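Local coordinates for protein sensor histidine kinase (Rhodopseudomonas palustris, PDB 3VA9) that probably acts as a membrane-bound sensor kinase that phosphorylates a histidine using ATP, this chain being its four-helix CHASE3-family sensor domain, at residues I24-Q29 against A61-G66; G40-G45 against L101-M106; L86-R91 against E123-S128. One frame throughout, in Å; residues are numbered along the deposited sequence.

Contact 1 of 3, residues I24-Q29 against A61-G66; sequences ISAIQQ and AARLDG
Arg-63 lies across the groove between two antiparallel helices, its side chain running from the apolar seam at Ile-27 to the backbone of Ala-26. CG stands anti to the carbonyl carbon (chi1 -68°) and the chain stays extended from CG to NE, which carries the guanidinium well beyond its own helix. Near the base, CB rests against Ile-27 CG1 at 3.9 Å, the two side chains sliding past each other in opposite directions. Farther out, the aliphatic shaft runs past the Ala-26 methyl, CD coming within 3.9 Å of Ala-26 CB. At the tip, NH1 donates to Ala-26 O at 2.9 Å. This bond is bent, with an angle of 140° at the hydrogen, and the donor is tilted out of the carbonyl plane; the oxygen lies at the edge of the guanidinium, near its plane. Gln-29 OE1 approaches NH1 obliquely, but at 4.3 Å it is no more than a neighbour.

Inside this polar edge the contact is plain hydrocarbon: Ile-27 CD1 meets Leu-64 CD2 at 3.7 Å, the side chains crossing at about a right angle. Both also touch Leu-84 of helix 75-101, which places them in the interior of the bundle. With a leucine in place of Arg-63, Ala-26 O would probably be left without this cross-helix donor, and the Ala-26 methyl would lose the contact with CD. The segment axes approach to 9.5 Å at 157°, the geometry of neighbouring antiparallel helices in a bundle. The chemistry is therefore amphipathic: one residue supplies methylenes to the apolar seam and a charge-bearing tip to a main-chain carbonyl, joining helices 18-44 and 47-70 without an ion pair between the two segments.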
# COMPACT_ATOMS: atom_id res chain seq x y z
N ILE A 24 -5.65 -0.09 -9.94
CA ILE A 24 -6.04 -0.48 -8.59
C ILE A 24 -5.35 -1.76 -8.15
O ILE A 24 -4.95 -1.91 -7.00
CB ILE A 24 -7.57 -0.66 -8.49
CG1 ILE A 24 -8.27 0.69 -8.58
CG2 ILE A 24 -7.95 -1.38 -7.21
CD1 ILE A 24 -9.77 0.58 -8.67
N SER A 25 -5.20 -2.69 -9.09
CA SER A 25 -4.55 -3.96 -8.83
C SER A 25 -3.05 -3.77 -8.65
O SER A 25 -2.40 -4.46 -7.87
CB SER A 25 -4.83 -4.94 -9.97
OG SER A 25 -3.78 -5.87 -10.11
N ALA A 26 -2.49 -2.82 -9.39
CA ALA A 26 -1.08 -2.49 -9.29
C ALA A 26 -0.76 -1.84 -7.94
O ALA A 26 0.37 -1.92 -7.46
CB ALA A 26 -0.66 -1.59 -10.45
N ILE A 27 -1.75 -1.21 -7.33
CA ILE A 27 -1.57 -0.60 -6.02
C ILE A 27 -1.55 -1.65 -4.90
O ILE A 27 -0.71 -1.61 -4.01
CB ILE A 27 -2.64 0.48 -5.74
CG1 ILE A 27 -2.34 1.72 -6.57
CG2 ILE A 27 -2.69 0.82 -4.25
CD1 ILE A 27 -3.44 2.72 -6.59
N GLN A 28 -2.49 -2.58 -4.97
CA GLN A 28 -2.49 -3.76 -4.11
C GLN A 28 -1.14 -4.48 -4.18
O GLN A 28 -0.53 -4.76 -3.16
CB GLN A 28 -3.62 -4.69 -4.54
CG GLN A 28 -3.54 -6.10 -4.00
CD GLN A 28 -4.52 -7.03 -4.70
OE1 GLN A 28 -4.19 -7.65 -5.72
NE2 GLN A 28 -5.73 -7.12 -4.16
N GLN A 29 -0.68 -4.75 -5.40
CA GLN A 29 0.63 -5.37 -5.62
C GLN A 29 1.76 -4.66 -4.88
O GLN A 29 2.52 -5.28 -4.13
CB GLN A 29 0.95 -5.44 -7.11
CG GLN A 29 2.35 -5.97 -7.42
CD GLN A 29 2.67 -5.97 -8.91
OE1 GLN A 29 1.86 -5.56 -9.74
NE2 GLN A 29 3.87 -6.44 -9.26
N ALA A 61 3.56 5.24 -4.31
CA ALA A 61 3.31 6.68 -4.36
C ALA A 61 2.99 7.12 -5.79
O ALA A 61 2.00 7.81 -6.03
CB ALA A 61 4.51 7.44 -3.80
N ALA A 62 3.82 6.68 -6.75
CA ALA A 62 3.61 7.04 -8.15
C ALA A 62 2.29 6.51 -8.71
O ALA A 62 1.59 7.20 -9.44
CB ALA A 62 4.78 6.56 -9.00
N ARG A 63 1.94 5.27 -8.35
CA ARG A 63 0.69 4.67 -8.80
C ARG A 63 -0.54 5.31 -8.16
O ARG A 63 -1.58 5.43 -8.80
CB ARG A 63 0.71 3.16 -8.55
CG ARG A 63 1.71 2.45 -9.44
CD ARG A 63 1.92 1.01 -9.03
NE ARG A 63 3.05 0.44 -9.76
CZ ARG A 63 3.54 -0.78 -9.57
NH1 ARG A 63 2.99 -1.58 -8.66
NH2 ARG A 63 4.57 -1.20 -10.28
N LEU A 64 -0.41 5.72 -6.90
CA LEU A 64 -1.47 6.48 -6.24
C LEU A 64 -1.67 7.85 -6.90
O LEU A 64 -2.81 8.27 -7.12
CB LEU A 64 -1.20 6.63 -4.74
CG LEU A 64 -1.39 5.36 -3.90
CD1 LEU A 64 -0.66 5.45 -2.57
CD2 LEU A 64 -2.86 5.03 -3.70
N ASP A 65 -0.57 8.54 -7.20
CA ASP A 65 -0.63 9.86 -7.85
C ASP A 65 -1.35 9.75 -9.20
O ASP A 65 -2.15 10.62 -9.57
CB ASP A 65 0.78 10.43 -8.10
CG ASP A 65 1.55 10.72 -6.83
OD1 ASP A 65 0.93 10.87 -5.75
OD2 ASP A 65 2.80 10.83 -6.92
N GLY A 66 -1.05 8.69 -9.94
CA GLY A 66 -1.61 8.47 -11.26
C GLY A 66 -3.05 7.98 -11.27
O GLY A 66 -3.83 8.36 -12.14

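Contact 2 of 3, residues G40-G45 against L101-M106; sequences GFLLTG and LGPERM
The ring of Phe-41 carries Pro-103 CD over one face, while Gly-102 CA approaches obliquely. The proline carbon lies 4.0 Å from the ring centroid, offset toward the rim and not far from the ring normal: a CH-pi contact. The setting is one end of the four-helix bundle, where helix 18-44 meets the short link between helices 75-101 and 106-116. A second flat group, the guanidinium of Arg-105, has Leu-101 CD2 over one face and Leu-101 O at its edge, in plane. NE donates to that oxygen on a lone pair, and NH2 forms a salt bridge with Glu-104 OE2, so this arginine braces its own turn and takes no part in the meeting with 40-45.

Gly-102, just past the end of helix 75-101, takes positive phi, and Pro-103 then projects toward the other segment. Phe-41 has CG anti to its main-chain nitrogen (chi1 179°), which swings the ring to the proline; residues of helix 47-70, among them Tyr-49 and Arg-50, also touch it. Leu-42 supplies the buried part, CD2 pressing on the main chain at Gly-102 C, 3.5 Å away, and its side chain touches Ala-109 of helix 106-116 besides. No hydrogen bond passes between the segments, so shape carries the whole contact, with the Pro-103 ring filling the angle between Phe-41, Leu-42 and Gly-45. Met-106, bent at chi2 and chi3, brings CE back to Leu-42 O, although the modelled approach is so short that its detail is doubtful. Pro-103 CG rests 3.8 Å from Gly-45 CA, at the residue where helix 18-44 has just ended.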
# COMPACT_ATOMS: atom_id res chain seq x y z
N GLY A 40 11.55 -9.58 4.29
CA GLY A 40 12.75 -10.21 3.76
C GLY A 40 14.03 -9.56 4.28
O GLY A 40 15.02 -10.26 4.56
N PHE A 41 14.02 -8.23 4.41
CA PHE A 41 15.16 -7.47 4.92
C PHE A 41 15.43 -7.76 6.40
O PHE A 41 16.58 -7.96 6.80
CB PHE A 41 14.94 -5.96 4.72
CG PHE A 41 16.07 -5.09 5.23
CD1 PHE A 41 17.38 -5.30 4.81
CD2 PHE A 41 15.82 -4.05 6.12
CE1 PHE A 41 18.42 -4.49 5.27
CE2 PHE A 41 16.85 -3.23 6.57
CZ PHE A 41 18.15 -3.45 6.15
N LEU A 42 14.37 -7.78 7.20
CA LEU A 42 14.49 -8.15 8.62
C LEU A 42 15.06 -9.55 8.78
O LEU A 42 15.86 -9.80 9.68
CB LEU A 42 13.14 -8.10 9.31
CG LEU A 42 12.57 -6.77 9.79
CD1 LEU A 42 11.37 -7.06 10.67
CD2 LEU A 42 13.64 -6.00 10.55
N LEU A 43 14.62 -10.46 7.92
CA LEU A 43 15.03 -11.86 8.01
C LEU A 43 16.49 -12.09 7.62
O LEU A 43 17.19 -12.88 8.26
CB LEU A 43 14.14 -12.72 7.11
CG LEU A 43 12.81 -13.17 7.71
CD1 LEU A 43 11.93 -13.74 6.62
CD2 LEU A 43 13.03 -14.19 8.86
N THR A 44 16.93 -11.41 6.56
CA THR A 44 18.21 -11.74 5.92
C THR A 44 19.30 -10.70 6.10
O THR A 44 20.48 -11.03 6.03
CB THR A 44 18.05 -11.98 4.41
OG1 THR A 44 17.67 -10.75 3.77
CG2 THR A 44 17.01 -13.06 4.13
N GLY A 45 18.92 -9.45 6.29
CA GLY A 45 19.90 -8.37 6.36
C GLY A 45 20.51 -8.07 5.00
O GLY A 45 21.49 -7.34 4.89
N LEU A 101 14.49 0.31 12.19
CA LEU A 101 15.05 -0.47 13.28
C LEU A 101 15.89 -1.62 12.72
O LEU A 101 17.02 -1.84 13.14
CB LEU A 101 13.94 -0.98 14.21
CG LEU A 101 13.29 0.12 15.06
CD1 LEU A 101 11.99 -0.37 15.70
CD2 LEU A 101 14.26 0.65 16.13
N GLY A 102 15.33 -2.36 11.76
CA GLY A 102 16.13 -3.28 10.96
C GLY A 102 16.64 -4.52 11.68
O GLY A 102 16.47 -4.66 12.89
N PRO A 103 17.28 -5.42 10.92
CA PRO A 103 17.74 -6.73 11.40
C PRO A 103 18.79 -6.59 12.51
O PRO A 103 18.87 -7.45 13.38
CB PRO A 103 18.34 -7.38 10.15
CG PRO A 103 18.71 -6.23 9.27
CD PRO A 103 17.66 -5.19 9.51
N GLU A 104 19.56 -5.51 12.48
CA GLU A 104 20.57 -5.25 13.51
C GLU A 104 19.92 -4.96 14.86
O GLU A 104 20.58 -4.97 15.89
CB GLU A 104 21.51 -4.11 13.10
CG GLU A 104 20.90 -2.70 13.20
CD GLU A 104 20.04 -2.32 11.99
OE1 GLU A 104 19.72 -3.20 11.16
OE2 GLU A 104 19.69 -1.12 11.86
N ARG A 105 18.61 -4.68 14.83
CA ARG A 105 17.83 -4.49 16.05
C ARG A 105 16.57 -5.36 16.00
O ARG A 105 15.44 -4.88 16.13
CB ARG A 105 17.47 -3.02 16.25
CG ARG A 105 18.66 -2.17 16.71
CD ARG A 105 18.37 -0.67 16.66
NE ARG A 105 18.26 -0.17 15.29
CZ ARG A 105 18.40 1.11 14.95
NH1 ARG A 105 18.67 2.02 15.88
NH2 ARG A 105 18.29 1.47 13.68
N MET A 106 16.81 -6.66 15.81
CA MET A 106 15.75 -7.64 15.62
C MET A 106 14.59 -7.55 16.63
O MET A 106 13.43 -7.46 16.24
CB MET A 106 16.34 -9.06 15.63
CG MET A 106 15.34 -10.14 15.24
SD MET A 106 14.73 -9.91 13.56
CE MET A 106 16.26 -10.14 12.64

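Contact 3 of 3, residues L86-R91 against E123-S128; sequences LLTDMR and ERIETS
Leu-87 presses into the opposing helix between Arg-124, Ile-125 and Ser-128, and together with Ile-125 it carries most of the close packing. Its CB lies 3.8 Å from Ile-125 CG1. One branch, CD1, settles on Ser-128 CB at 3.7 Å and equally near Arg-124 O, placing a methyl on the main chain of the other helix. Ile-125 returns the contact on the inner side: with CG1 anti to the carbonyl carbon (chi1 -73°), its CD1 is carried to Arg-91 CB at 3.8 Å. Arg-91 divides its duties here, for its CB and CG pack on Ile-125, whereas its guanidinium forms a salt bridge with Glu-35 of helix 18-44 and a hydrogen bond with Gln-94. Thr-88 CG2 meets the same isoleucine more loosely, 4.2 Å from CD1, the two side chains crossing at about a right angle. Leu-84, a turn earlier on helix 75-101, also touches Ile-125 and extends the apolar strip.

The outer side is held differently. There the second branch of Leu-87, CD2, lies over one face of the Arg-124 guanidinium, 3.7 Å from NH2, where the bend at chi3 folds this arginine back across the leucine. Its polar end is engaged nevertheless, since NH1 donates to Asp-119 O on the approach to the same helix. Met-90, on the surface, touches Leu-121 of helix 121-142. No hydrogen bond links the two segments directly. Aliphatic side chains inside, an arginine guanidinium laid over the leucine at the margin and axes 9.6 Å apart at 154° together describe the neighbouring antiparallel helices of a four-helix bundle, the fold of this CHASE3-family sensor domain.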
# COMPACT_ATOMS: atom_id res chain seq x y z
N LEU A 86 -4.77 7.77 2.82
CA LEU A 86 -4.59 7.91 4.26
C LEU A 86 -4.12 6.59 4.85
O LEU A 86 -3.16 6.54 5.62
CB LEU A 86 -5.91 8.34 4.93
CG LEU A 86 -5.91 8.40 6.47
CD1 LEU A 86 -4.84 9.37 6.98
CD2 LEU A 86 -7.27 8.80 7.02
N LEU A 87 -4.81 5.52 4.47
CA LEU A 87 -4.52 4.18 4.98
C LEU A 87 -3.14 3.71 4.53
O LEU A 87 -2.39 3.16 5.33
CB LEU A 87 -5.61 3.19 4.54
CG LEU A 87 -7.02 3.35 5.15
CD1 LEU A 87 -8.05 2.49 4.43
CD2 LEU A 87 -7.03 3.06 6.64
N THR A 88 -2.80 3.94 3.27
CA THR A 88 -1.49 3.50 2.76
C THR A 88 -0.35 4.34 3.35
O THR A 88 0.74 3.81 3.59
CB THR A 88 -1.42 3.45 1.21
OG1 THR A 88 -1.63 4.75 0.66
CG2 THR A 88 -2.46 2.51 0.65
N ASP A 89 -0.59 5.63 3.60
CA ASP A 89 0.40 6.46 4.29
C ASP A 89 0.68 5.98 5.73
O ASP A 89 1.84 5.92 6.16
CB ASP A 89 -0.03 7.94 4.30
CG ASP A 89 0.33 8.68 3.00
OD1 ASP A 89 0.78 8.04 2.02
OD2 ASP A 89 0.15 9.92 2.96
N MET A 90 -0.36 5.64 6.48
CA MET A 90 -0.17 5.09 7.82
C MET A 90 0.57 3.75 7.77
O MET A 90 1.42 3.47 8.60
CB MET A 90 -1.51 4.94 8.54
CG MET A 90 -2.31 6.24 8.67
SD MET A 90 -3.98 5.96 9.33
CE MET A 90 -3.57 5.20 10.89
N ARG A 91 0.23 2.91 6.80
CA ARG A 91 0.85 1.59 6.67
C ARG A 91 2.33 1.72 6.30
O ARG A 91 3.19 1.10 6.93
CB ARG A 91 0.12 0.74 5.63
CG ARG A 91 0.68 -0.68 5.49
CD ARG A 91 0.83 -1.36 6.87
NE ARG A 91 1.16 -2.78 6.75
CZ ARG A 91 1.69 -3.51 7.72
NH1 ARG A 91 1.95 -2.97 8.90
NH2 ARG A 91 1.95 -4.80 7.52
N GLU A 123 -5.83 -5.27 6.34
CA GLU A 123 -7.23 -5.59 6.08
C GLU A 123 -7.97 -4.36 5.59
O GLU A 123 -8.75 -4.44 4.63
CB GLU A 123 -7.90 -6.12 7.36
CG GLU A 123 -7.39 -7.46 7.86
CD GLU A 123 -6.09 -7.36 8.64
OE1 GLU A 123 -5.58 -6.24 8.84
OE2 GLU A 123 -5.57 -8.42 9.07
N ARG A 124 -7.73 -3.23 6.24
CA ARG A 124 -8.46 -2.00 5.94
C ARG A 124 -8.13 -1.49 4.54
O ARG A 124 -9.02 -1.01 3.82
CB ARG A 124 -8.18 -0.94 7.00
CG ARG A 124 -8.87 -1.22 8.34
CD ARG A 124 -8.22 -0.47 9.48
NE ARG A 124 -8.51 0.96 9.45
CZ ARG A 124 -7.94 1.85 10.26
NH1 ARG A 124 -7.04 1.45 11.15
NH2 ARG A 124 -8.26 3.13 10.18
N ILE A 125 -6.88 -1.63 4.13
CA ILE A 125 -6.50 -1.26 2.77
C ILE A 125 -7.18 -2.14 1.73
O ILE A 125 -7.70 -1.63 0.73
CB ILE A 125 -4.98 -1.29 2.58
CG1 ILE A 125 -4.33 -0.11 3.30
CG2 ILE A 125 -4.64 -1.25 1.10
CD1 ILE A 125 -2.88 -0.34 3.65
N GLU A 126 -7.20 -3.45 1.96
CA GLU A 126 -7.86 -4.38 1.03
C GLU A 126 -9.34 -4.04 0.87
O GLU A 126 -9.87 -4.05 -0.24
CB GLU A 126 -7.69 -5.84 1.47
CG GLU A 126 -6.26 -6.36 1.34
CD GLU A 126 -5.62 -6.01 0.01
OE1 GLU A 126 -6.27 -6.21 -1.04
OE2 GLU A 126 -4.46 -5.54 0.00
N THR A 127 -9.99 -3.74 1.98
CA THR A 127 -11.37 -3.25 1.96
C THR A 127 -11.47 -1.96 1.15
O THR A 127 -12.39 -1.78 0.34
CB THR A 127 -11.86 -2.98 3.40
OG1 THR A 127 -11.77 -4.19 4.17
CG2 THR A 127 -13.31 -2.48 3.40
N SER A 128 -10.51 -1.06 1.37
CA SER A 128 -10.46 0.22 0.67
C SER A 128 -10.31 0.02 -0.84
O SER A 128 -10.96 0.71 -1.63
CB SER A 128 -9.31 1.06 1.21
OG SER A 128 -9.39 2.38 0.74

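Contacts 1 and 3 are cross-sections of the same bundle body, about 8 and 7 Å from the chain centre to their own centres, and each pairs two antiparallel helices: 18-44 with 47-70, and 75-101 with 121-142. They touch through Gln-28 with Glu-126 and Leu-64 with Thr-88, so all four helices meet at this level. Only contact 1 has a hydrogen bond between its segments. Contact 2 shares helix 18-44 but lies about 21 Å from the chain centre, at a bundle end. There a turn with a short 3-10 segment faces the helix end, and a CH-pi contact of proline on phenylalanine takes the place of the arginine at the margin. All three mix buried and exposed residues.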